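Local coordinates for protein putative 6-phosphogluconolactonase (Neisseria gonorrhoeae, PDB 3LHI) that probably hydrolyses 6-phosphogluconolactone to 6-phosphogluconate, the second step in the oxidative stage of the pentose phosphate pathway, at residues Ile72-His77 / Thr110-Asp115; Leu53-Leu58 / Leu90-Ala95; Gly187-Ala192 / Val224-Phe229. One frame throughout, in Å; residues are numbered along the deposited sequence. Where two conformers were deposited one is given.

Interaction 1: Ile72-His77 / Thr110-Asp115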
loop_
_atom_site.group_PDB
_atom_site.type_symbol
_atom_site.label_atom_id
_atom_site.label_comp_id
_atom_site.label_asym_id
_atom_site.label_seq_id
_atom_site.Cartn_x
_atom_site.Cartn_y
_atom_site.Cartn_z
ATOM N N ILE A 72 -11.638 -8.220 -1.176
ATOM C CA ILE A 72 -12.644 -8.708 -0.229
ATOM C C ILE A 72 -12.944 -10.156 -0.590
ATOM O O ILE A 72 -13.884 -10.465 -1.321
ATOM C CB ILE A 72 -13.892 -7.816 -0.176
ATOM C CG1 ILE A 72 -13.484 -6.374 0.190
ATOM C CG2 ILE A 72 -14.856 -8.394 0.819
ATOM C CD1 ILE A 72 -14.653 -5.361 0.251
ATOM N N VAL A 73 -12.054 -10.994 -0.096
ATOM C CA VAL A 73 -12.036 -12.454 -0.230
ATOM C C VAL A 73 -11.527 -12.994 1.075
ATOM O O VAL A 73 -10.875 -12.291 1.840
ATOM C CB VAL A 73 -11.109 -12.923 -1.396
ATOM C CG1 VAL A 73 -11.632 -12.445 -2.778
ATOM C CG2 VAL A 73 -9.648 -12.570 -1.175
ATOM N N PRO A 74 -11.816 -14.279 1.380
ATOM C CA PRO A 74 -11.303 -14.816 2.626
ATOM C C PRO A 74 -9.770 -14.722 2.709
ATOM O O PRO A 74 -9.098 -14.741 1.687
ATOM C CB PRO A 74 -11.760 -16.264 2.592
ATOM C CG PRO A 74 -13.018 -16.189 1.781
ATOM C CD PRO A 74 -12.734 -15.201 0.694
ATOM N N THR A 75 -9.242 -14.673 3.916
ATOM C CA THR A 75 -7.821 -14.484 4.052
ATOM C C THR A 75 -6.962 -15.690 3.649
ATOM O O THR A 75 -5.744 -15.554 3.495
ATOM C CB THR A 75 -7.478 -13.978 5.447
ATOM O OG1 THR A 75 -7.808 -14.965 6.423
ATOM C CG2 THR A 75 -8.101 -12.618 5.752
ATOM N N ASN A 76 -7.588 -16.839 3.419
ATOM C CA ASN A 76 -6.904 -18.004 2.860
ATOM C C ASN A 76 -7.104 -18.162 1.361
ATOM O O ASN A 76 -6.689 -19.170 0.807
ATOM C CB ASN A 76 -7.301 -19.273 3.618
ATOM C CG ASN A 76 -8.731 -19.650 3.458
ATOM O OD1 ASN A 76 -9.588 -18.839 3.109
ATOM N ND2 ASN A 76 -9.034 -20.918 3.792
ATOM N N HIS A 77 -7.707 -17.164 0.687
ATOM C CA HIS A 77 -7.944 -17.170 -0.756
ATOM C C HIS A 77 -6.668 -16.836 -1.515
ATOM O O HIS A 77 -5.834 -16.035 -1.035
ATOM C CB HIS A 77 -9.031 -16.151 -1.078
ATOM C CG HIS A 77 -9.567 -16.164 -2.470
ATOM N ND1 HIS A 77 -8.892 -15.651 -3.562
ATOM C CD2 HIS A 77 -10.748 -16.646 -2.944
ATOM C CE1 HIS A 77 -9.661 -15.785 -4.641
ATOM N NE2 HIS A 77 -10.800 -16.360 -4.283
ATOM N N THR A 110 -19.402 -15.975 1.537
ATOM C CA THR A 110 -20.789 -15.521 1.799
ATOM C C THR A 110 -20.957 -14.759 3.097
ATOM O O THR A 110 -22.020 -14.208 3.335
ATOM C CB THR A 110 -21.804 -16.672 1.729
ATOM O OG1 THR A 110 -21.513 -17.637 2.740
ATOM C CG2 THR A 110 -21.758 -17.313 0.318
ATOM N N GLU A 111 -19.906 -14.709 3.933
ATOM C CA GLU A 111 -19.906 -13.937 5.155
ATOM C C GLU A 111 -19.269 -12.565 5.016
ATOM O O GLU A 111 -19.219 -11.821 5.983
ATOM C CB GLU A 111 -19.204 -14.676 6.270
ATOM C CG GLU A 111 -19.884 -16.022 6.596
ATOM C CD GLU A 111 -19.145 -16.868 7.653
ATOM O OE1 GLU A 111 -17.911 -17.089 7.569
ATOM O OE2 GLU A 111 -19.791 -17.333 8.590
ATOM N N LEU A 112 -18.783 -12.230 3.824
ATOM C CA LEU A 112 -18.016 -11.024 3.625
ATOM C C LEU A 112 -18.900 -10.123 2.787
ATOM O O LEU A 112 -19.184 -10.411 1.604
ATOM C CB LEU A 112 -16.698 -11.326 2.902
ATOM C CG LEU A 112 -15.652 -12.042 3.759
ATOM C CD1 LEU A 112 -14.456 -12.480 2.848
ATOM C CD2 LEU A 112 -15.181 -11.213 4.959
ATOM N N HIS A 113 -19.455 -9.130 3.429
ATOM C CA HIS A 113 -20.246 -8.114 2.773
ATOM C C HIS A 113 -19.498 -6.796 2.846
ATOM O O HIS A 113 -19.130 -6.401 3.926
ATOM C CB HIS A 113 -21.583 -7.970 3.486
ATOM C CG HIS A 113 -22.294 -9.261 3.671
ATOM N ND1 HIS A 113 -22.886 -9.935 2.631
ATOM C CD2 HIS A 113 -22.388 -10.065 4.754
ATOM C CE1 HIS A 113 -23.382 -11.073 3.081
ATOM N NE2 HIS A 113 -23.081 -11.184 4.366
ATOM N N PRO A 114 -19.282 -6.147 1.696
ATOM C CA PRO A 114 -18.354 -5.004 1.670
ATOM C C PRO A 114 -18.626 -3.939 2.742
ATOM O O PRO A 114 -17.673 -3.441 3.313
ATOM C CB PRO A 114 -18.504 -4.459 0.251
ATOM C CG PRO A 114 -18.758 -5.651 -0.576
ATOM C CD PRO A 114 -19.652 -6.550 0.307
ATOM N N ASP A 115 -19.876 -3.579 3.005
ATOM C CA ASP A 115 -20.122 -2.479 3.945
ATOM C C ASP A 115 -19.661 -2.875 5.352
ATOM O O ASP A 115 -19.047 -2.080 6.088
ATOM C CB ASP A 115 -21.623 -2.122 4.016
ATOM C CG ASP A 115 -22.127 -1.438 2.771
ATOM O OD1 ASP A 115 -21.299 -1.000 1.946
ATOM O OD2 ASP A 115 -23.371 -1.304 2.653
#
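Leu-112 and Ile-72 meet through their aliphatic side chains in a contact that involves no hydrogen bond between the two segments. Followed outward, Leu-112 begins at CB, which lies 4.0 Å from CG2 of Ile-72. From there CG turns away from its own carbonyl carbon (chi1 -73°), and the branch CD1 is carried across to the backbone at the Val-73/Pro-74 junction. Leu-112 CD1 sits 3.5 Å from Val-73 C and equally close to Pro-74 N, so this methyl rests on the peptide link itself. The proline ring adds a flank: its CD atom is 3.9 Å from Leu-112 CD1. The longer branch of Ile-72 takes another path. Its extended CG1-CD1 arm (chi2 179°) runs to Pro-114, where Ile-72 CD1 lies 4.0 Å from Pro-114 CB and the two side chains cross at about a right angle. Ile-72 thus touches residues on both sides of His-113, the N-cap of the following helix. Beyond Pro-74 the chain reverses in a type I beta turn, closed by a hydrogen bond from His-77 N to Pro-74 O. The contact joins the loop between strand 63-71 and helix 81-88 to the start of helix 114-124, whose Val-117 touches both Ile-72 and Leu-112, while Thr-75 packs against helix 81-88 through Thr-82 and Arg-86.

Interaction 2: Leu53-Leu58 / Leu90-Ala95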
loop_
_atom_site.group_PDB
_atom_site.type_symbol
_atom_site.label_atom_id
_atom_site.label_comp_id
_atom_site.label_asym_id
_atom_site.label_seq_id
_atom_site.Cartn_x
_atom_site.Cartn_y
_atom_site.Cartn_z
ATOM N N LEU A 53 13.113 -6.803 3.837
ATOM C CA LEU A 53 12.679 -6.026 5.000
ATOM C C LEU A 53 12.484 -6.941 6.195
ATOM O O LEU A 53 12.802 -6.544 7.338
ATOM C CB LEU A 53 11.401 -5.261 4.676
ATOM C CG LEU A 53 10.792 -4.430 5.798
ATOM C CD1 LEU A 53 11.777 -3.314 6.212
ATOM C CD2 LEU A 53 9.477 -3.840 5.338
ATOM N N SER A 54 11.982 -8.166 5.959
ATOM C CA SER A 54 11.673 -9.096 7.037
ATOM C C SER A 54 12.907 -9.459 7.866
ATOM O O SER A 54 12.776 -9.899 9.017
ATOM C CB SER A 54 11.014 -10.367 6.511
ATOM O OG SER A 54 11.957 -11.250 5.886
ATOM N N GLN A 55 14.089 -9.323 7.268
ATOM C CA GLN A 55 15.367 -9.637 7.913
ATOM C C GLN A 55 15.947 -8.501 8.713
ATOM O O GLN A 55 16.924 -8.697 9.431
ATOM C CB GLN A 55 16.388 -10.092 6.853
ATOM C CG GLN A 55 15.988 -11.395 6.147
ATOM C CD GLN A 55 16.980 -11.824 5.090
ATOM O OE1 GLN A 55 18.049 -11.246 4.971
ATOM N NE2 GLN A 55 16.635 -12.843 4.349
ATOM N N LYS A 56 15.397 -7.306 8.584
ATOM C CA LYS A 56 15.927 -6.143 9.288
ATOM C C LYS A 56 15.703 -6.287 10.812
ATOM O O LYS A 56 14.608 -6.727 11.279
ATOM C CB LYS A 56 15.258 -4.866 8.768
ATOM C CG LYS A 56 15.582 -4.522 7.358
ATOM C CD LYS A 56 17.024 -4.025 7.263
ATOM C CE LYS A 56 17.355 -3.491 5.910
ATOM N NZ LYS A 56 18.726 -2.821 5.896
ATOM N N ASP A 57 16.757 -5.950 11.567
ATOM C CA ASP A 57 16.722 -6.088 13.037
ATOM C C ASP A 57 16.150 -4.864 13.691
ATOM O O ASP A 57 16.783 -4.222 14.492
ATOM C CB ASP A 57 18.085 -6.475 13.609
ATOM C CG ASP A 57 18.000 -7.145 15.022
ATOM O OD1 ASP A 57 16.953 -7.743 15.486
ATOM O OD2 ASP A 57 19.074 -7.141 15.657
ATOM N N LEU A 58 14.902 -4.573 13.377
ATOM C CA LEU A 58 14.102 -3.502 13.957
ATOM C C LEU A 58 13.347 -4.038 15.157
ATOM O O LEU A 58 13.115 -5.231 15.329
ATOM C CB LEU A 58 13.019 -3.022 12.908
ATOM C CG LEU A 58 13.535 -2.307 11.677
ATOM C CD1 LEU A 58 12.443 -1.971 10.728
ATOM C CD2 LEU A 58 14.321 -1.029 12.069
ATOM N N LEU A 90 5.635 -11.494 6.944
ATOM C CA LEU A 90 5.505 -11.761 8.390
ATOM C C LEU A 90 6.228 -13.054 8.748
ATOM O O LEU A 90 5.624 -14.074 9.076
ATOM C CB LEU A 90 4.051 -11.792 8.813
ATOM C CG LEU A 90 3.244 -10.513 8.523
ATOM C CD1 LEU A 90 1.808 -10.696 8.966
ATOM C CD2 LEU A 90 3.862 -9.249 9.136
ATOM N N LYS A 91 7.538 -12.955 8.665
ATOM C CA LYS A 91 8.487 -14.071 8.819
ATOM C C LYS A 91 9.790 -13.440 9.227
ATOM O O LYS A 91 9.990 -12.235 9.165
ATOM C CB LYS A 91 8.632 -14.863 7.532
ATOM C CG LYS A 91 9.269 -14.085 6.453
ATOM C CD LYS A 91 9.355 -14.857 5.144
ATOM C CE LYS A 91 10.314 -14.086 4.184
ATOM N NZ LYS A 91 10.053 -14.282 2.749
ATOM N N ASN A 92 10.775 -14.287 9.604
ATOM C CA ASN A 92 12.065 -13.776 10.060
ATOM C C ASN A 92 11.809 -12.778 11.222
ATOM O O ASN A 92 10.927 -13.037 12.032
ATOM C CB ASN A 92 12.880 -13.181 8.913
ATOM C CG ASN A 92 13.218 -14.197 7.843
ATOM O OD1 ASN A 92 13.610 -15.329 8.146
ATOM N ND2 ASN A 92 13.069 -13.796 6.581
ATOM N N LYS A 93 12.567 -11.696 11.312
ATOM C CA LYS A 93 12.434 -10.802 12.435
ATOM C C LYS A 93 11.031 -10.114 12.430
ATOM O O LYS A 93 10.479 -9.834 13.479
ATOM C CB LYS A 93 13.532 -9.739 12.399
ATOM C CG LYS A 93 14.980 -10.281 12.393
ATOM C CD LYS A 93 15.328 -10.890 13.612
ATOM C CE LYS A 93 16.921 -11.043 13.723
ATOM N NZ LYS A 93 17.279 -11.805 14.918
ATOM N N ALA A 94 10.466 -9.875 11.242
ATOM C CA ALA A 94 9.204 -9.180 11.129
ATOM C C ALA A 94 8.017 -10.048 11.548
ATOM O O ALA A 94 6.896 -9.536 11.652
ATOM C CB ALA A 94 9.011 -8.650 9.697
ATOM N N ALA A 95 8.193 -11.361 11.792
ATOM C CA ALA A 95 7.096 -12.175 12.297
ATOM C C ALA A 95 6.552 -11.627 13.642
ATOM O O ALA A 95 5.377 -11.874 13.929
ATOM C CB ALA A 95 7.546 -13.622 12.507
HETATM O O HOH W 1 16.715 -9.821 17.010
#
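Ser-54 of residues 53-58 meets the segment 90-95, which leads from a loop into a 3-10 turn at 93-95. In the Rossmann-like alpha/beta architecture of the glucosamine-6-phosphate isomerase/6-phosphogluconolactonase family, the contact joins the end region of helix 47-54 to the loop between helix 81-88 and strand 98-99. The tight part gathers round the serine. Its carbonyl O accepts a hydrogen bond from Ala-94 N at 3.2 Å, with the donor in the carbonyl plane, on a lone pair. The hydroxyl OG stands between the backbone N and the carbonyl carbon (chi1 76°), which turns it toward Asn-92; Asn-92 ND2 donates to Ser-54 OG at 2.9 Å along a nearly straight line (172°), with OG almost in the amide plane. The same OG is also hydrogen-bonded to Asn-51 O, and two partners therefore fix its position. CB of Ser-54 lies 3.4 Å from Lys-91 O, while the ammonium of Lys-91 turns elsewhere, to Asn-51 OD1 and Tyr-88 O. Trp-60 touches both Ala-94 and Lys-93, and the Ala-94 methyl packs on Ser-54 CA.

The other side is looser and more exposed. CB of Lys-93 lies 3.4 Å from Lys-56 O; beyond it the chain bends at chi2 (-68°) and runs toward Asp-57. The opposite charges stop short of a salt bridge, with Lys-93 NZ 4.1 Å from OD1 of Asp-57. A water bridges the two, donating to Asp-57 OD1 at 2.6 Å and accepting from Lys-93 NZ.

Interaction 3: Gly187-Ala192 / Val224-Phe229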
loop_
_atom_site.group_PDB
_atom_site.type_symbol
_atom_site.label_atom_id
_atom_site.label_comp_id
_atom_site.label_asym_id
_atom_site.label_seq_id
_atom_site.Cartn_x
_atom_site.Cartn_y
_atom_site.Cartn_z
ATOM N N GLY A 187 3.242 9.998 6.685
ATOM C CA GLY A 187 4.466 10.752 6.759
ATOM C C GLY A 187 5.502 10.419 5.700
ATOM O O GLY A 187 6.194 11.287 5.178
ATOM N N HIS A 188 5.654 9.144 5.388
ATOM C CA HIS A 188 6.652 8.724 4.420
ATOM C C HIS A 188 5.956 7.793 3.418
ATOM O O HIS A 188 5.528 6.702 3.823
ATOM C CB HIS A 188 7.820 7.994 5.156
ATOM C CG HIS A 188 8.521 8.854 6.156
ATOM N ND1 HIS A 188 9.616 9.618 5.821
ATOM C CD2 HIS A 188 8.288 9.079 7.471
ATOM C CE1 HIS A 188 10.022 10.292 6.887
ATOM N NE2 HIS A 188 9.220 9.997 7.896
ATOM N N VAL A 189 5.906 8.195 2.148
ATOM C CA VAL A 189 5.270 7.453 1.088
ATOM C C VAL A 189 6.323 7.017 0.086
ATOM O O VAL A 189 7.078 7.833 -0.454
ATOM C CB VAL A 189 4.192 8.283 0.393
ATOM C CG1 VAL A 189 3.514 7.482 -0.726
ATOM C CG2 VAL A 189 3.123 8.746 1.437
ATOM N N PHE A 190 6.334 5.733 -0.187
ATOM C CA PHE A 190 7.203 5.117 -1.182
ATOM C C PHE A 190 6.343 4.543 -2.310
ATOM O O PHE A 190 5.226 4.105 -2.063
ATOM C CB PHE A 190 8.002 3.997 -0.569
ATOM C CG PHE A 190 8.991 4.423 0.455
ATOM C CD1 PHE A 190 8.617 4.621 1.793
ATOM C CD2 PHE A 190 10.289 4.639 0.105
ATOM C CE1 PHE A 190 9.562 5.055 2.727
ATOM C CE2 PHE A 190 11.207 5.023 1.013
ATOM C CZ PHE A 190 10.847 5.277 2.310
ATOM N N LEU A 191 6.862 4.523 -3.533
ATOM C CA LEU A 191 6.237 3.869 -4.692
ATOM C C LEU A 191 7.295 2.937 -5.283
ATOM O O LEU A 191 8.421 3.400 -5.604
ATOM C CB LEU A 191 5.804 4.908 -5.737
ATOM C CG LEU A 191 5.259 4.310 -7.043
ATOM C CD1 LEU A 191 3.988 3.509 -6.820
ATOM C CD2 LEU A 191 5.007 5.425 -8.053
ATOM N N ALA A 192 6.941 1.678 -5.460
ATOM C CA ALA A 192 7.796 0.718 -6.122
ATOM C C ALA A 192 7.157 0.244 -7.399
ATOM O O ALA A 192 6.007 -0.191 -7.397
ATOM C CB ALA A 192 8.008 -0.474 -5.212
ATOM N N VAL A 224 2.892 16.016 -0.347
ATOM C CA VAL A 224 3.306 14.626 -0.572
ATOM C C VAL A 224 4.575 14.658 -1.433
ATOM O O VAL A 224 4.631 15.305 -2.495
ATOM C CB VAL A 224 2.218 13.759 -1.269
ATOM C CG1 VAL A 224 2.643 12.271 -1.377
ATOM C CG2 VAL A 224 0.907 13.902 -0.555
ATOM N N ASN A 225 5.597 13.979 -0.940
ATOM C CA ASN A 225 6.869 13.793 -1.631
ATOM C C ASN A 225 7.160 12.300 -1.729
ATOM O O ASN A 225 7.780 11.719 -0.843
ATOM C CB ASN A 225 7.986 14.461 -0.850
ATOM C CG ASN A 225 9.365 14.290 -1.540
ATOM O OD1 ASN A 225 9.452 14.241 -2.782
ATOM N ND2 ASN A 225 10.432 14.205 -0.734
ATOM N N CYS A 226 6.708 11.679 -2.818
ATOM C CA CYS A 226 6.847 10.228 -2.996
ATOM C C CYS A 226 8.268 9.796 -3.336
ATOM O O CYS A 226 8.879 10.326 -4.288
ATOM C CB CYS A 226 5.954 9.698 -4.129
ATOM S SG CYS A 226 4.235 9.765 -3.848
ATOM N N HIS A 227 8.771 8.804 -2.601
ATOM C CA HIS A 227 10.102 8.237 -2.888
ATOM C C HIS A 227 9.876 7.047 -3.851
ATOM O O HIS A 227 9.304 6.050 -3.436
ATOM C CB HIS A 227 10.726 7.790 -1.560
ATOM C CG HIS A 227 10.778 8.870 -0.524
ATOM N ND1 HIS A 227 11.838 9.752 -0.459
ATOM C CD2 HIS A 227 9.912 9.229 0.466
ATOM C CE1 HIS A 227 11.632 10.608 0.533
ATOM N NE2 HIS A 227 10.474 10.312 1.115
ATOM N N VAL A 228 10.307 7.173 -5.119
ATOM C CA VAL A 228 9.976 6.229 -6.161
ATOM C C VAL A 228 11.201 5.329 -6.435
ATOM O O VAL A 228 12.315 5.838 -6.633
ATOM C CB VAL A 228 9.492 6.910 -7.463
ATOM C CG1 VAL A 228 9.076 5.817 -8.461
ATOM C CG2 VAL A 228 8.364 7.947 -7.173
ATOM N N PHE A 229 10.989 4.022 -6.330
ATOM C CA PHE A 229 12.019 3.016 -6.555
ATOM C C PHE A 229 11.646 2.222 -7.770
ATOM O O PHE A 229 10.653 1.497 -7.760
ATOM C CB PHE A 229 12.187 2.090 -5.339
ATOM C CG PHE A 229 12.913 2.722 -4.188
ATOM C CD1 PHE A 229 12.357 3.768 -3.446
ATOM C CD2 PHE A 229 14.181 2.315 -3.869
ATOM C CE1 PHE A 229 13.068 4.372 -2.450
ATOM C CE2 PHE A 229 14.890 2.915 -2.819
ATOM C CZ PHE A 229 14.330 3.963 -2.125
HETATM O O HOH W 2 6.915 10.885 1.635
#
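With CG anti to the carbonyl carbon in both Phe-190 and His-227 (chi1 -66° and -54°), two rings whose CB atoms point to the same face of the sheet lean together. CD2 of Phe-190 lies 3.6 Å from CB of His-227, and CD2 of the imidazole stands over one face of the phenyl ring. The ring planes are inclined at 34°, an oblique pairing. CE1 of Phe-229 meets the edge of the Phe-190 ring in its plane, 3.8 Å from Phe-190 CD2; these two side chains run alongside and point the same way. The backbones are joined as in a regular parallel pair. His-227 N donates to Val-189 O, Leu-191 N to His-227 O, and Phe-229 N to Leu-191 O, the last at 2.7 Å and almost straight. Where the strands part, a water takes over, accepting from Val-189 N and donating to Asn-225 O. On the face of Leu-191 and Val-228, CD2 of Leu-191 lies 4.1 Å from CG1 of Val-228. Helices 196-206 and 215-219 link the two strands, a beta-alpha-beta connection in a Rossmann-like sheet. Strand 188-194 also pairs with strand 130-133, while strand 226-231 pairs with strand 3-8, whose His-6 stacks on Phe-229. Helix 11-33 packs on the aromatic face through Leu-18, which touches Phe-190, Ala-192 and Phe-229, and helix 215-219 lies against Cys-226.

Overall arrangement
Interaction 3 is the buried one, about 11 Å from the chain centre, whereas interactions 1 and 2 lie nearer the periphery, their centres about 19 and 18 Å from it, and are only partly buried. Interactions 1 and 3 fall on opposite sides of that centre, about 30 Å apart between centres. Along the chain, interactions 1 and 2 alternate their segments, and helix 81-88 runs between the loop of residues 72-77 and that of residues 90-95. Their chemistry differs with place: interaction 1 is van der Waals packing without a hydrogen bond between its segments, interaction 2 relies on polar groups and a water at the surface, and interaction 3 combines strand pairing with aromatic and aliphatic contacts. Helix 11-33 touches both 53-58 and the sheet of interaction 3.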